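Local atomic coordinates of uncharacterized protein (Peptoclostridium difficile 630, PDB entry 4YCS), a protein that is of unknown function but, as a putative lipoprotein resembling PnrA-like ABC transporter substrate-binding proteins, may bind a solute. Residues N56-D59 against I60-D64; L80-V83 against A84-P88; Y97-D100 against K101-N105; A120-I123 against A124-T128. All coordinates share one frame; numbering follows the deposited sequence.

Interaction 1: N56-D59 against I60-D64; sequences NSID and ILCND
The carbonyl oxygen of D59 is gripped twice by N63 at the end of helix 54-62. The side-chain amide does the firmer work: ND2 of N63 lies 3.0 Å from O of D59, with an N-H...O angle of 143° and the donor tilted well out of the carbonyl plane. The backbone N of N63 reaches O of D59 only weakly, at 3.4 Å. N63 thus folds its side chain back over the last turn. D59 carries its CG on the far side from its backbone N (chi1 -176°), which brings the carboxylate across that amide at a slant; OD2 stands 3.6 Å from ND2 of N63, the two flat groups turned 42° from each other. The other carboxylate oxygen, OD1, bonds to the hydroxyl of Y87, which also meets ND2 of N63, and makes a long, weak ion pair with NZ of K86.

Ordinary i to i+4 bonds run beneath these side chains, including N of C62 to O of I58 at 2.9 Å and N of I60 to O of N56 at 3.0 Å. On the outer surface, CD1 of I60 meets the amide end of N56, 3.6 Å from ND2. The inner surface is apolar: CG2 of I58 approaches SG of C62 to 4.4 Å, and both side chains also rest on V83 and F92, fixing the helix against its neighbour and the sheet.

With one amide nitrogen shared between a main-chain carbonyl and a tyrosine hydroxyl, the helix end has a side-chain donor where its regular bonding weakens. A carboxylate beside ND2 would be expected to favour its N-H groups electrostatically.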
ATOM      1  N   ASN A  56      -0.665   4.759 -13.622  1.00 39.76           N
ATOM      2  CA  ASN A  56      -1.820   4.154 -14.263  1.00 41.77           C
ATOM      3  C   ASN A  56      -2.413   3.011 -13.405  1.00 36.89           C
ATOM      4  O   ASN A  56      -3.623   2.872 -13.257  1.00 35.20           O
ATOM      5  CB  ASN A  56      -1.465   3.610 -15.640  1.00 42.48           C
ATOM      6  CG  ASN A  56      -2.666   3.047 -16.361  1.00 45.60           C
ATOM      7  OD1 ASN A  56      -3.601   3.770 -16.681  1.00 47.90           O
ATOM      8  ND2 ASN A  56      -2.653   1.745 -16.604  1.00 45.08           N
ATOM      9  N   SER A  57      -1.537   2.175 -12.902  1.00 34.57           N
ATOM     10  CA  SER A  57      -1.937   1.032 -12.100  1.00 34.24           C
ATOM     11  C   SER A  57      -2.637   1.446 -10.795  1.00 32.63           C
ATOM     12  O   SER A  57      -3.595   0.774 -10.373  1.00 32.88           O
ATOM     13  CB  SER A  57      -0.727   0.143 -11.850  1.00 36.62           C
ATOM     14  OG  SER A  57      -0.399  -0.578 -13.059  1.00 37.10           O
ATOM     15  N   ILE A  58      -2.151   2.511 -10.145  1.00 30.26           N
ATOM     16  CA  ILE A  58      -2.766   3.007  -8.929  1.00 29.35           C
ATOM     17  C   ILE A  58      -4.127   3.627  -9.227  1.00 31.06           C
ATOM     18  O   ILE A  58      -5.135   3.427  -8.478  1.00 28.44           O
ATOM     19  CB  ILE A  58      -1.848   3.977  -8.160  1.00 30.01           C
ATOM     20  CG1 ILE A  58      -0.575   3.274  -7.709  1.00 32.09           C
ATOM     21  CG2 ILE A  58      -2.573   4.503  -6.934  1.00 30.29           C
ATOM     22  CD1 ILE A  58       0.547   4.218  -7.274  1.00 34.73           C
ATOM     23  N   ASP A  59      -4.204   4.312 -10.359  1.00 29.35           N
ATOM     24  CA  ASP A  59      -5.460   4.886 -10.810  1.00 31.72           C
ATOM     25  C   ASP A  59      -6.534   3.817 -11.054  1.00 31.04           C
ATOM     26  O   ASP A  59      -7.697   3.979 -10.663  1.00 27.44           O
ATOM     27  CB  ASP A  59      -5.224   5.731 -12.066  1.00 36.11           C
ATOM     28  CG  ASP A  59      -6.485   6.414 -12.507  1.00 42.84           C
ATOM     29  OD1 ASP A  59      -6.636   7.594 -12.176  1.00 48.95           O
ATOM     30  OD2 ASP A  59      -7.320   5.745 -13.144  1.00 50.24           O
ATOM     31  N   ILE A  60      -6.140   2.707 -11.684  1.00 30.96           N
ATOM     32  CA  ILE A  60      -7.052   1.586 -11.835  1.00 29.66           C
ATOM     33  C   ILE A  60      -7.540   1.071 -10.485  1.00 26.59           C
ATOM     34  O   ILE A  60      -8.725   0.775 -10.346  1.00 29.81           O
ATOM     35  CB  ILE A  60      -6.400   0.442 -12.628  1.00 33.52           C
ATOM     36  CG1 ILE A  60      -6.209   0.835 -14.126  1.00 37.27           C
ATOM     37  CG2 ILE A  60      -7.240  -0.816 -12.512  1.00 32.54           C
ATOM     38  CD1 ILE A  60      -5.224  -0.090 -14.863  1.00 40.67           C
ATOM     39  N   LEU A  61      -6.650   0.919  -9.500  1.00 26.72           N
ATOM     40  CA  LEU A  61      -7.033   0.443  -8.157  1.00 24.31           C
ATOM     41  C   LEU A  61      -8.010   1.387  -7.480  1.00 23.85           C
ATOM     42  O   LEU A  61      -8.910   0.931  -6.739  1.00 22.99           O
ATOM     43  CB  LEU A  61      -5.797   0.215  -7.267  1.00 26.73           C
ATOM     44  CG  LEU A  61      -4.792  -0.855  -7.720  1.00 27.55           C
ATOM     45  CD1 LEU A  61      -3.623  -0.940  -6.773  1.00 29.04           C
ATOM     46  CD2 LEU A  61      -5.442  -2.211  -7.875  1.00 28.33           C
ATOM     47  N   CYS A  62      -7.878   2.695  -7.751  1.00 22.85           N
ATOM     48  CA  CYS A  62      -8.814   3.694  -7.216  1.00 24.83           C
ATOM     49  C   CYS A  62     -10.215   3.570  -7.802  1.00 25.69           C
ATOM     50  O   CYS A  62     -11.164   4.119  -7.256  1.00 26.17           O
ATOM     51  CB  CYS A  62      -8.275   5.093  -7.461  1.00 25.84           C
ATOM     52  SG  CYS A  62      -6.796   5.480  -6.546  1.00 29.13           S
ATOM     53  N   ASN A  63     -10.347   2.808  -8.885  1.00 25.10           N
ATOM     54  CA  ASN A  63     -11.660   2.514  -9.508  1.00 26.61           C
ATOM     55  C   ASN A  63     -12.088   1.075  -9.336  1.00 28.60           C
ATOM     56  O   ASN A  63     -12.991   0.655  -9.998  1.00 29.81           O
ATOM     57  CB  ASN A  63     -11.603   2.893 -11.003  1.00 28.46           C
ATOM     58  CG  ASN A  63     -11.580   4.399 -11.177  1.00 27.29           C
ATOM     59  OD1 ASN A  63     -12.609   5.048 -11.050  1.00 27.19           O
ATOM     60  ND2 ASN A  63     -10.416   4.948 -11.389  1.00 27.71           N
ATOM     61  N   ASP A  64     -11.458   0.341  -8.410  1.00 27.94           N
ATOM     62  CA  ASP A  64     -11.802  -1.070  -8.136  1.00 30.28           C
ATOM     63  C   ASP A  64     -12.342  -1.320  -6.708  1.00 29.15           C
ATOM     64  O   ASP A  64     -12.288  -2.425  -6.245  1.00 29.34           O
ATOM     65  CB  ASP A  64     -10.548  -1.946  -8.279  1.00 32.82           C
ATOM     66  CG  ASP A  64     -10.182  -2.239  -9.712  1.00 40.33           C
ATOM     67  OD1 ASP A  64     -11.066  -2.130 -10.568  1.00 43.50           O
ATOM     68  OD2 ASP A  64      -9.013  -2.636  -9.943  1.00 45.29           O
TER

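Interaction 2: L80-V83 against A84-P88; sequences LEMV and AKKYP
V83 and Y87 meet because of their first torsions: the valine places CG1 opposite its backbone N (chi1 175°), while the tyrosine ring swings to the side of its own N (chi1 -60°) and back toward the preceding turn. CG1 of V83 then lies 3.9 Å from CD2 of Y87, the two side chains crossing at a slant. The same ring edge comes close to the valine carbonyl, with CD2 of Y87 3.4 Å from O of V83 and that oxygen near the ring plane.

O of V83, late in helix 77-84, also receives main-chain donors. N of K86 bonds to it at 2.9 Å, but approaches from above the carbonyl plane, 58° out of it; a second bond, from N of Y87, is weak. One turn earlier, N of A84 to O of L80, also 2.9 Å, keeps the regular i to i+4 spacing. At O of V83, by contrast, the strong donor is at i+3, with only a weak i+4 bond beside it.

Outside, the chains of M82 and K86 run side by side in the same direction, bringing CE of the selenomethionine within 3.6 Å of NZ of K86. OE2 of E81 and NZ of K85 are 4.5 Å apart, beyond a salt bridge. The Y87 hydroxyl continues to polar bonds at the end of the neighbouring helix 54-62 and the residue that follows it.

With two backbone donors on one carbonyl, one of them weak, and the Y87 ring edge lying near its oxygen, the directions from which any further group could approach that oxygen are probably limited.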
ATOM      1  N   LEU A  80       2.126   7.980  -6.605  1.00 42.64           N
ATOM      2  CA  LEU A  80       1.074   7.882  -5.586  1.00 40.38           C
ATOM      3  C   LEU A  80       0.554   9.238  -5.166  1.00 41.11           C
ATOM      4  O   LEU A  80      -0.653   9.416  -4.994  1.00 41.12           O
ATOM      5  CB  LEU A  80       1.561   7.121  -4.361  1.00 40.24           C
ATOM      6  CG  LEU A  80       0.550   6.911  -3.226  1.00 40.90           C
ATOM      7  CD1 LEU A  80      -0.452   5.830  -3.643  1.00 40.83           C
ATOM      8  CD2 LEU A  80       1.269   6.536  -1.928  1.00 40.96           C
ATOM      9  N   GLU A  81       1.443  10.195  -4.966  1.00 45.06           N
ATOM     10  CA  GLU A  81       1.024  11.554  -4.622  1.00 45.61           C
ATOM     11  C   GLU A  81       0.129  12.158  -5.709  1.00 45.79           C
ATOM     12  O   GLU A  81      -0.915  12.745  -5.417  1.00 47.65           O
ATOM     13  CB  GLU A  81       2.235  12.436  -4.402  1.00 51.73           C
ATOM     14  CG  GLU A  81       1.861  13.846  -3.980  1.00 60.36           C
ATOM     15  CD  GLU A  81       3.035  14.679  -3.483  1.00 71.77           C
ATOM     16  OE1 GLU A  81       4.212  14.363  -3.818  1.00 70.30           O
ATOM     17  OE2 GLU A  81       2.758  15.663  -2.753  1.00 77.19           O
HETATM   18  N   MSE A  82       0.542  11.999  -6.958  1.00 46.64           N
HETATM   19  CA  MSE A  82      -0.244  12.432  -8.128  1.00 50.23           C
HETATM   20  C   MSE A  82      -1.655  11.857  -8.154  1.00 46.55           C
HETATM   21  O   MSE A  82      -2.622  12.582  -8.414  1.00 43.86           O
HETATM   22  CB  MSE A  82       0.505  11.984  -9.392  1.00 55.33           C
HETATM   23  CG  MSE A  82      -0.077  12.545 -10.698  1.00 68.65           C
HETATM   24 SE   MSE A  82       0.681  11.618 -12.291  0.77 88.61          SE
HETATM   25  CE  MSE A  82      -1.024  10.812 -12.901  1.00 83.38           C
ATOM     26  N   VAL A  83      -1.791  10.544  -7.921  1.00 40.31           N
ATOM     27  CA  VAL A  83      -3.088   9.901  -8.043  1.00 39.27           C
ATOM     28  C   VAL A  83      -3.964  10.180  -6.803  1.00 36.38           C
ATOM     29  O   VAL A  83      -5.158  10.337  -6.893  1.00 35.72           O
ATOM     30  CB  VAL A  83      -2.916   8.405  -8.304  1.00 39.02           C
ATOM     31  CG1 VAL A  83      -4.269   7.692  -8.310  1.00 40.43           C
ATOM     32  CG2 VAL A  83      -2.192   8.175  -9.624  1.00 40.24           C
ATOM     33  N   ALA A  84      -3.351  10.238  -5.642  1.00 36.05           N
ATOM     34  CA  ALA A  84      -4.070  10.524  -4.431  1.00 37.94           C
ATOM     35  C   ALA A  84      -4.797  11.872  -4.435  1.00 40.64           C
ATOM     36  O   ALA A  84      -5.822  12.019  -3.756  1.00 42.01           O
ATOM     37  CB  ALA A  84      -3.121  10.453  -3.247  1.00 39.63           C
ATOM     38  N   LYS A  85      -4.238  12.856  -5.141  1.00 40.95           N
ATOM     39  CA  LYS A  85      -4.909  14.140  -5.354  1.00 45.27           C
ATOM     40  C   LYS A  85      -6.220  13.981  -6.111  1.00 43.06           C
ATOM     41  O   LYS A  85      -7.138  14.789  -5.888  1.00 43.09           O
ATOM     42  CB  LYS A  85      -4.018  15.085  -6.172  1.00 52.25           C
ATOM     43  CG  LYS A  85      -2.810  15.628  -5.436  1.00 59.78           C
ATOM     44  CD  LYS A  85      -2.160  16.727  -6.290  1.00 69.65           C
ATOM     45  CE  LYS A  85      -0.701  16.968  -5.927  1.00 75.66           C
ATOM     46  NZ  LYS A  85      -0.595  17.882  -4.758  1.00 82.15           N
ATOM     47  N   LYS A  86      -6.314  12.963  -6.993  1.00 38.60           N
ATOM     48  CA  LYS A  86      -7.490  12.799  -7.872  1.00 39.11           C
ATOM     49  C   LYS A  86      -8.610  11.996  -7.179  1.00 36.30           C
ATOM     50  O   LYS A  86      -9.749  11.937  -7.676  1.00 34.09           O
ATOM     51  CB  LYS A  86      -7.102  12.110  -9.198  1.00 41.40           C
ATOM     52  CG  LYS A  86      -6.029  12.809 -10.025  1.00 49.30           C
ATOM     53  CD  LYS A  86      -5.807  12.159 -11.403  1.00 55.53           C
ATOM     54  CE  LYS A  86      -5.208  10.756 -11.310  1.00 65.78           C
ATOM     55  NZ  LYS A  86      -4.511  10.236 -12.538  1.00 75.63           N
ATOM     56  N   TYR A  87      -8.297  11.376  -6.032  1.00 33.87           N
ATOM     57  CA  TYR A  87      -9.272  10.560  -5.319  1.00 31.40           C
ATOM     58  C   TYR A  87      -9.210  10.869  -3.821  1.00 34.54           C
ATOM     59  O   TYR A  87      -8.640  10.079  -3.048  1.00 31.91           O
ATOM     60  CB  TYR A  87      -9.019   9.051  -5.620  1.00 29.03           C
ATOM     61  CG  TYR A  87      -9.119   8.697  -7.058  1.00 28.49           C
ATOM     62  CD1 TYR A  87     -10.333   8.459  -7.640  1.00 29.47           C
ATOM     63  CD2 TYR A  87      -7.998   8.684  -7.879  1.00 31.18           C
ATOM     64  CE1 TYR A  87     -10.453   8.198  -9.001  1.00 29.79           C
ATOM     65  CE2 TYR A  87      -8.088   8.373  -9.244  1.00 30.03           C
ATOM     66  CZ  TYR A  87      -9.335   8.140  -9.791  1.00 32.56           C
ATOM     67  OH  TYR A  87      -9.489   7.817 -11.099  1.00 29.42           O
ATOM     68  N   PRO A  88      -9.743  12.038  -3.419  1.00 35.28           N
ATOM     69  CA  PRO A  88      -9.536  12.510  -2.055  1.00 37.89           C
ATOM     70  C   PRO A  88     -10.053  11.635  -0.936  1.00 37.05           C
ATOM     71  O   PRO A  88      -9.483  11.694   0.138  1.00 40.70           O
ATOM     72  CB  PRO A  88     -10.288  13.854  -2.028  1.00 41.02           C
ATOM     73  CG  PRO A  88     -10.408  14.274  -3.443  1.00 40.38           C
ATOM     74  CD  PRO A  88     -10.474  13.027  -4.238  1.00 36.16           C
TER

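Interaction 3: Y97-D100 against K101-N105; sequences YEYD and KQPSN
The chain is extended through Y99, bends at D100, and returns so that CA of Q102 lies only 4.9 Å from CA of Y99. Across this tight turn the Q102 side chain bridges back: OE1 accepts the N-H of Y99, N to OE1 3.2 Å, with an N-H...O angle of 143°. The bend at chi2 of Q102 brings the amide to the edge of the Y99 ring, where OE1 lies in the ring plane, 3.4 Å from CB of Y99, and NE2 is 3.7 Å from CD1 of Y99. Ring and amide planes are 71° apart. NE2 points onward to I106 O and S108 OG, tying the turn to the last strand of the sheet.

These residues form the helix-free connection between neighbouring parallel strands 91-95 and 106-109 of the alpha/beta fold. Within it the Y99 ring is held between two partners. P103 lays CD over one face, a CH-pi contact 4.1 Å from the ring centroid of Y99 and 26° off its normal. Over the opposite face comes the edge of the Y97 ring. The Y99 hydroxyl extends to the carbonyl oxygen of A77, and its ring packs on L80 of helix 77-84.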
ATOM      1  N   TYR A  97       8.726   5.343   2.963  1.00 49.18           N
ATOM      2  CA  TYR A  97       8.797   6.723   2.458  1.00 51.31           C
ATOM      3  C   TYR A  97       7.948   7.679   3.305  1.00 54.42           C
ATOM      4  O   TYR A  97       6.788   7.391   3.656  1.00 52.96           O
ATOM      5  CB  TYR A  97       8.391   6.809   0.976  1.00 50.26           C
ATOM      6  CG  TYR A  97       8.608   8.185   0.417  1.00 53.33           C
ATOM      7  CD1 TYR A  97       7.608   9.147   0.467  1.00 54.16           C
ATOM      8  CD2 TYR A  97       9.837   8.540  -0.124  1.00 55.53           C
ATOM      9  CE1 TYR A  97       7.823  10.418  -0.026  1.00 59.38           C
ATOM     10  CE2 TYR A  97      10.058   9.809  -0.626  1.00 56.20           C
ATOM     11  CZ  TYR A  97       9.057  10.736  -0.562  1.00 59.47           C
ATOM     12  OH  TYR A  97       9.283  11.969  -1.057  1.00 67.70           O
ATOM     13  N   GLU A  98       8.521   8.833   3.605  1.00 55.10           N
ATOM     14  CA  GLU A  98       7.830   9.881   4.331  1.00 61.59           C
ATOM     15  C   GLU A  98       7.864  11.133   3.485  1.00 61.58           C
ATOM     16  O   GLU A  98       8.920  11.534   3.032  1.00 64.89           O
ATOM     17  CB  GLU A  98       8.482  10.118   5.695  1.00 69.52           C
ATOM     18  CG  GLU A  98       7.911   9.219   6.790  1.00 77.60           C
ATOM     19  CD  GLU A  98       8.647   9.328   8.119  1.00 85.62           C
ATOM     20  OE1 GLU A  98       8.745  10.441   8.684  1.00 88.72           O
ATOM     21  OE2 GLU A  98       9.125   8.287   8.609  1.00 84.54           O
ATOM     22  N   TYR A  99       6.700  11.739   3.257  1.00 63.74           N
ATOM     23  CA  TYR A  99       6.597  12.998   2.500  1.00 64.23           C
ATOM     24  C   TYR A  99       6.925  14.186   3.401  1.00 67.92           C
ATOM     25  O   TYR A  99       6.621  14.161   4.599  1.00 67.73           O
ATOM     26  CB  TYR A  99       5.180  13.186   1.973  1.00 62.40           C
ATOM     27  CG  TYR A  99       4.775  12.195   0.921  1.00 57.90           C
ATOM     28  CD1 TYR A  99       4.207  10.977   1.263  1.00 54.36           C
ATOM     29  CD2 TYR A  99       4.957  12.482  -0.411  1.00 54.39           C
ATOM     30  CE1 TYR A  99       3.852  10.063   0.290  1.00 53.03           C
ATOM     31  CE2 TYR A  99       4.603  11.580  -1.385  1.00 54.45           C
ATOM     32  CZ  TYR A  99       4.037  10.372  -1.032  1.00 51.46           C
ATOM     33  OH  TYR A  99       3.695   9.501  -2.021  1.00 46.11           O
ATOM     34  N   ASP A 100       7.524  15.233   2.840  1.00 72.54           N
ATOM     35  CA  ASP A 100       7.822  16.435   3.644  1.00 77.79           C
ATOM     36  C   ASP A 100       6.526  17.101   4.039  1.00 78.05           C
ATOM     37  O   ASP A 100       6.337  17.477   5.195  1.00 76.80           O
ATOM     38  CB  ASP A 100       8.688  17.425   2.877  1.00 82.98           C
ATOM     39  CG  ASP A 100      10.082  16.908   2.654  1.00 87.70           C
ATOM     40  OD1 ASP A 100      10.736  16.498   3.636  1.00 90.80           O
ATOM     41  OD2 ASP A 100      10.525  16.905   1.497  1.00 91.50           O
ATOM     42  N   LYS A 101       5.639  17.219   3.058  1.00 77.26           N
ATOM     43  CA  LYS A 101       4.292  17.712   3.276  1.00 76.70           C
ATOM     44  C   LYS A 101       3.303  16.544   3.019  1.00 68.87           C
ATOM     45  O   LYS A 101       2.835  16.331   1.898  1.00 65.19           O
ATOM     46  CB  LYS A 101       4.018  18.957   2.410  1.00 84.82           C
ATOM     47  CG  LYS A 101       4.506  18.881   0.964  1.00 93.50           C
ATOM     48  CD  LYS A 101       4.468  20.233   0.258  1.00101.82           C
ATOM     49  CE  LYS A 101       5.811  20.951   0.334  1.00107.44           C
ATOM     50  NZ  LYS A 101       5.805  22.212  -0.455  1.00111.58           N
ATOM     51  N   GLN A 102       3.010  15.806   4.090  1.00 64.07           N
ATOM     52  CA  GLN A 102       2.179  14.585   4.052  1.00 63.04           C
ATOM     53  C   GLN A 102       0.741  14.779   3.539  1.00 59.59           C
ATOM     54  O   GLN A 102      -0.058  15.447   4.174  1.00 60.10           O
ATOM     55  CB  GLN A 102       2.123  13.918   5.444  1.00 59.90           C
ATOM     56  CG  GLN A 102       1.660  12.452   5.423  1.00 60.21           C
ATOM     57  CD  GLN A 102       2.691  11.487   4.836  1.00 61.21           C
ATOM     58  OE1 GLN A 102       3.873  11.774   4.806  1.00 63.63           O
ATOM     59  NE2 GLN A 102       2.237  10.334   4.383  1.00 57.97           N
ATOM     60  N   PRO A 103       0.392  14.135   2.417  1.00 58.98           N
ATOM     61  CA  PRO A 103      -0.997  14.228   1.949  1.00 57.84           C
ATOM     62  C   PRO A 103      -1.998  13.615   2.944  1.00 55.82           C
ATOM     63  O   PRO A 103      -1.699  12.622   3.608  1.00 57.57           O
ATOM     64  CB  PRO A 103      -0.972  13.490   0.606  1.00 57.98           C
ATOM     65  CG  PRO A 103       0.471  13.456   0.210  1.00 58.53           C
ATOM     66  CD  PRO A 103       1.238  13.379   1.487  1.00 58.34           C
ATOM     67  N   SER A 104      -3.155  14.241   3.073  1.00 52.20           N
ATOM     68  CA  SER A 104      -4.124  13.885   4.100  1.00 53.55           C
ATOM     69  C   SER A 104      -4.659  12.436   3.957  1.00 50.76           C
ATOM     70  O   SER A 104      -5.124  11.859   4.945  1.00 50.04           O
ATOM     71  CB  SER A 104      -5.300  14.877   4.077  1.00 54.36           C
ATOM     72  OG  SER A 104      -5.928  14.889   2.812  1.00 56.80           O
ATOM     73  N   ASN A 105      -4.620  11.880   2.741  1.00 46.10           N
ATOM     74  CA  ASN A 105      -5.123  10.511   2.500  1.00 42.95           C
ATOM     75  C   ASN A 105      -4.003   9.473   2.355  1.00 42.30           C
ATOM     76  O   ASN A 105      -4.252   8.355   1.883  1.00 40.04           O
ATOM     77  CB  ASN A 105      -6.116  10.462   1.302  1.00 40.20           C
ATOM     78  CG  ASN A 105      -5.518  10.932  -0.003  1.00 40.65           C
ATOM     79  OD1 ASN A 105      -4.417  11.460  -0.062  1.00 41.86           O
ATOM     80  ND2 ASN A 105      -6.252  10.739  -1.056  1.00 42.55           N
TER

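Interaction 4: A120-I123 against A124-T128; sequences AGLI and AGKMT
I123 and M127 sit one turn apart on helix 118-127, their side chains running alongside each other in the same direction. CG2 of I123 meets CG of the selenomethionine at 4.1 Å, and the same CG of M127 passes 3.1 Å from O of I123. The branch is aimed there by the I123 torsion, which sets CG2 opposite the backbone N and CG1 beside it (chi1 -65°). K126 behaves similarly against the preceding turn, with its CG 3.3 Å from O of L122.

Beneath the side chains a regular ladder holds the spacing. N of G125 bonds to O of G121 at 2.9 Å with an N-H...O angle of 161°, and N of M127 to O of I123, also at 2.9 Å, is less straight at 144°. The A124 and K126 amides make the equivalent bonds to A120 and L122. At the end of the chain the hydroxyl of T128 turns back to the last turn and donates to a main-chain acceptor, OG1 lying 2.6 Å from O of A124.

Further out, I123 packs on I70 and M127 on L68, both of strand 68-72, while NZ of K126 bonds to the hydroxyl of T107 on strand 106-109. A helix with one apolar edge laid on the central strand of a parallel sheet is the layered alpha/beta arrangement of periplasmic-binding-protein-like domains, here in a partial chain.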
ATOM      1  N   ALA A 120       0.221  -4.706  10.219  1.00 40.91           N
ATOM      2  CA  ALA A 120      -1.036  -5.510  10.332  1.00 42.84           C
ATOM      3  C   ALA A 120      -2.035  -4.821  11.234  1.00 40.35           C
ATOM      4  O   ALA A 120      -3.250  -4.871  11.022  1.00 40.38           O
ATOM      5  CB  ALA A 120      -0.715  -6.884  10.887  1.00 46.34           C
ATOM      6  N   GLY A 121      -1.481  -4.184  12.266  1.00 38.32           N
ATOM      7  CA  GLY A 121      -2.262  -3.467  13.232  1.00 39.06           C
ATOM      8  C   GLY A 121      -2.900  -2.261  12.585  1.00 37.49           C
ATOM      9  O   GLY A 121      -4.079  -1.971  12.788  1.00 35.46           O
ATOM     10  N   LEU A 122      -2.095  -1.566  11.796  1.00 29.17           N
ATOM     11  CA  LEU A 122      -2.588  -0.354  11.121  1.00 31.86           C
ATOM     12  C   LEU A 122      -3.741  -0.699  10.194  1.00 32.12           C
ATOM     13  O   LEU A 122      -4.717   0.016  10.130  1.00 31.77           O
ATOM     14  CB  LEU A 122      -1.471   0.292  10.339  1.00 35.35           C
ATOM     15  CG  LEU A 122      -1.925   1.566   9.679  1.00 38.34           C
ATOM     16  CD1 LEU A 122      -1.573   2.772  10.523  1.00 43.05           C
ATOM     17  CD2 LEU A 122      -1.329   1.648   8.304  1.00 42.10           C
ATOM     18  N   ILE A 123      -3.626  -1.821   9.489  1.00 33.60           N
ATOM     19  CA  ILE A 123      -4.627  -2.230   8.534  1.00 33.30           C
ATOM     20  C   ILE A 123      -5.904  -2.514   9.343  1.00 34.96           C
ATOM     21  O   ILE A 123      -7.006  -2.086   8.978  1.00 32.42           O
ATOM     22  CB  ILE A 123      -4.130  -3.458   7.716  1.00 35.42           C
ATOM     23  CG1 ILE A 123      -2.897  -3.066   6.839  1.00 36.03           C
ATOM     24  CG2 ILE A 123      -5.239  -3.987   6.843  1.00 35.38           C
ATOM     25  CD1 ILE A 123      -2.063  -4.187   6.233  1.00 38.51           C
ATOM     26  N   ALA A 124      -5.761  -3.251  10.440  1.00 35.40           N
ATOM     27  CA  ALA A 124      -6.905  -3.575  11.302  1.00 36.03           C
ATOM     28  C   ALA A 124      -7.620  -2.340  11.822  1.00 35.60           C
ATOM     29  O   ALA A 124      -8.846  -2.262  11.830  1.00 37.70           O
ATOM     30  CB  ALA A 124      -6.452  -4.422  12.469  1.00 40.03           C
ATOM     31  N   GLY A 125      -6.848  -1.373  12.277  1.00 34.04           N
ATOM     32  CA  GLY A 125      -7.419  -0.144  12.798  1.00 30.66           C
ATOM     33  C   GLY A 125      -8.104   0.631  11.706  1.00 32.91           C
ATOM     34  O   GLY A 125      -9.168   1.178  11.923  1.00 34.06           O
ATOM     35  N   LYS A 126      -7.505   0.700  10.524  1.00 33.45           N
ATOM     36  CA  LYS A 126      -8.176   1.399   9.397  1.00 37.74           C
ATOM     37  C   LYS A 126      -9.464   0.730   8.930  1.00 37.82           C
ATOM     38  O   LYS A 126     -10.364   1.404   8.483  1.00 41.59           O
ATOM     39  CB  LYS A 126      -7.243   1.554   8.190  1.00 40.05           C
ATOM     40  CG  LYS A 126      -6.099   2.514   8.494  1.00 46.78           C
ATOM     41  CD  LYS A 126      -5.337   2.921   7.270  1.00 53.14           C
ATOM     42  CE  LYS A 126      -5.605   4.371   6.933  1.00 63.08           C
ATOM     43  NZ  LYS A 126      -4.851   5.267   7.852  1.00 69.86           N
HETATM   44  N   MSE A 127      -9.516  -0.595   8.978  1.00 37.35           N
HETATM   45  CA  MSE A 127     -10.651  -1.360   8.453  1.00 40.48           C
HETATM   46  C   MSE A 127     -11.768  -1.385   9.469  1.00 48.03           C
HETATM   47  O   MSE A 127     -12.905  -1.733   9.148  1.00 44.97           O
HETATM   48  CB  MSE A 127     -10.287  -2.811   8.167  1.00 39.75           C
HETATM   49  CG  MSE A 127      -9.257  -2.996   7.079  1.00 39.71           C
HETATM   50 SE   MSE A 127      -9.895  -2.295   5.370  0.57 42.31          SE
HETATM   51  CE  MSE A 127      -9.168  -0.495   5.360  1.00 42.19           C
ATOM     52  N   THR A 128     -11.465  -1.012  10.711  1.00 53.21           N
ATOM     53  CA  THR A 128     -12.477  -0.989  11.775  1.00 63.30           C
ATOM     54  C   THR A 128     -12.658   0.467  12.256  1.00 71.53           C
ATOM     55  O   THR A 128     -11.871   1.014  13.042  1.00 71.02           O
ATOM     56  CB  THR A 128     -12.069  -1.916  12.934  1.00 65.02           C
ATOM     57  OG1 THR A 128     -10.778  -1.502  13.416  1.00 63.76           O
ATOM     58  CG2 THR A 128     -12.023  -3.402  12.464  1.00 63.96           C
ATOM     59  OXT THR A 128     -13.605   1.135  11.833  1.00 82.59           O
TER

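In the fold
Interactions 1 and 2 join side by side, their centres about 10 Å apart: OH of Y87 lies 3.0 Å from ND2 of N63, and SG of C62 packs 3.8 Å from CG1 of V83. Interaction 2 in turn meets interaction 3, about 12 Å away between centres, where ND2 of N105 bonds to O of A84 at 3.0 Å and OE1 of E81 lies 3.7 Å from CE2 of Y99. The three therefore form a chain of contacts from helix 54-62 through helix 77-84 to the loop before strand 106-109. Interaction 4 stands apart, its nearest atoms about 7 Å from interaction 3 and about 12 Å from interaction 1, linked to them through the parallel sheet.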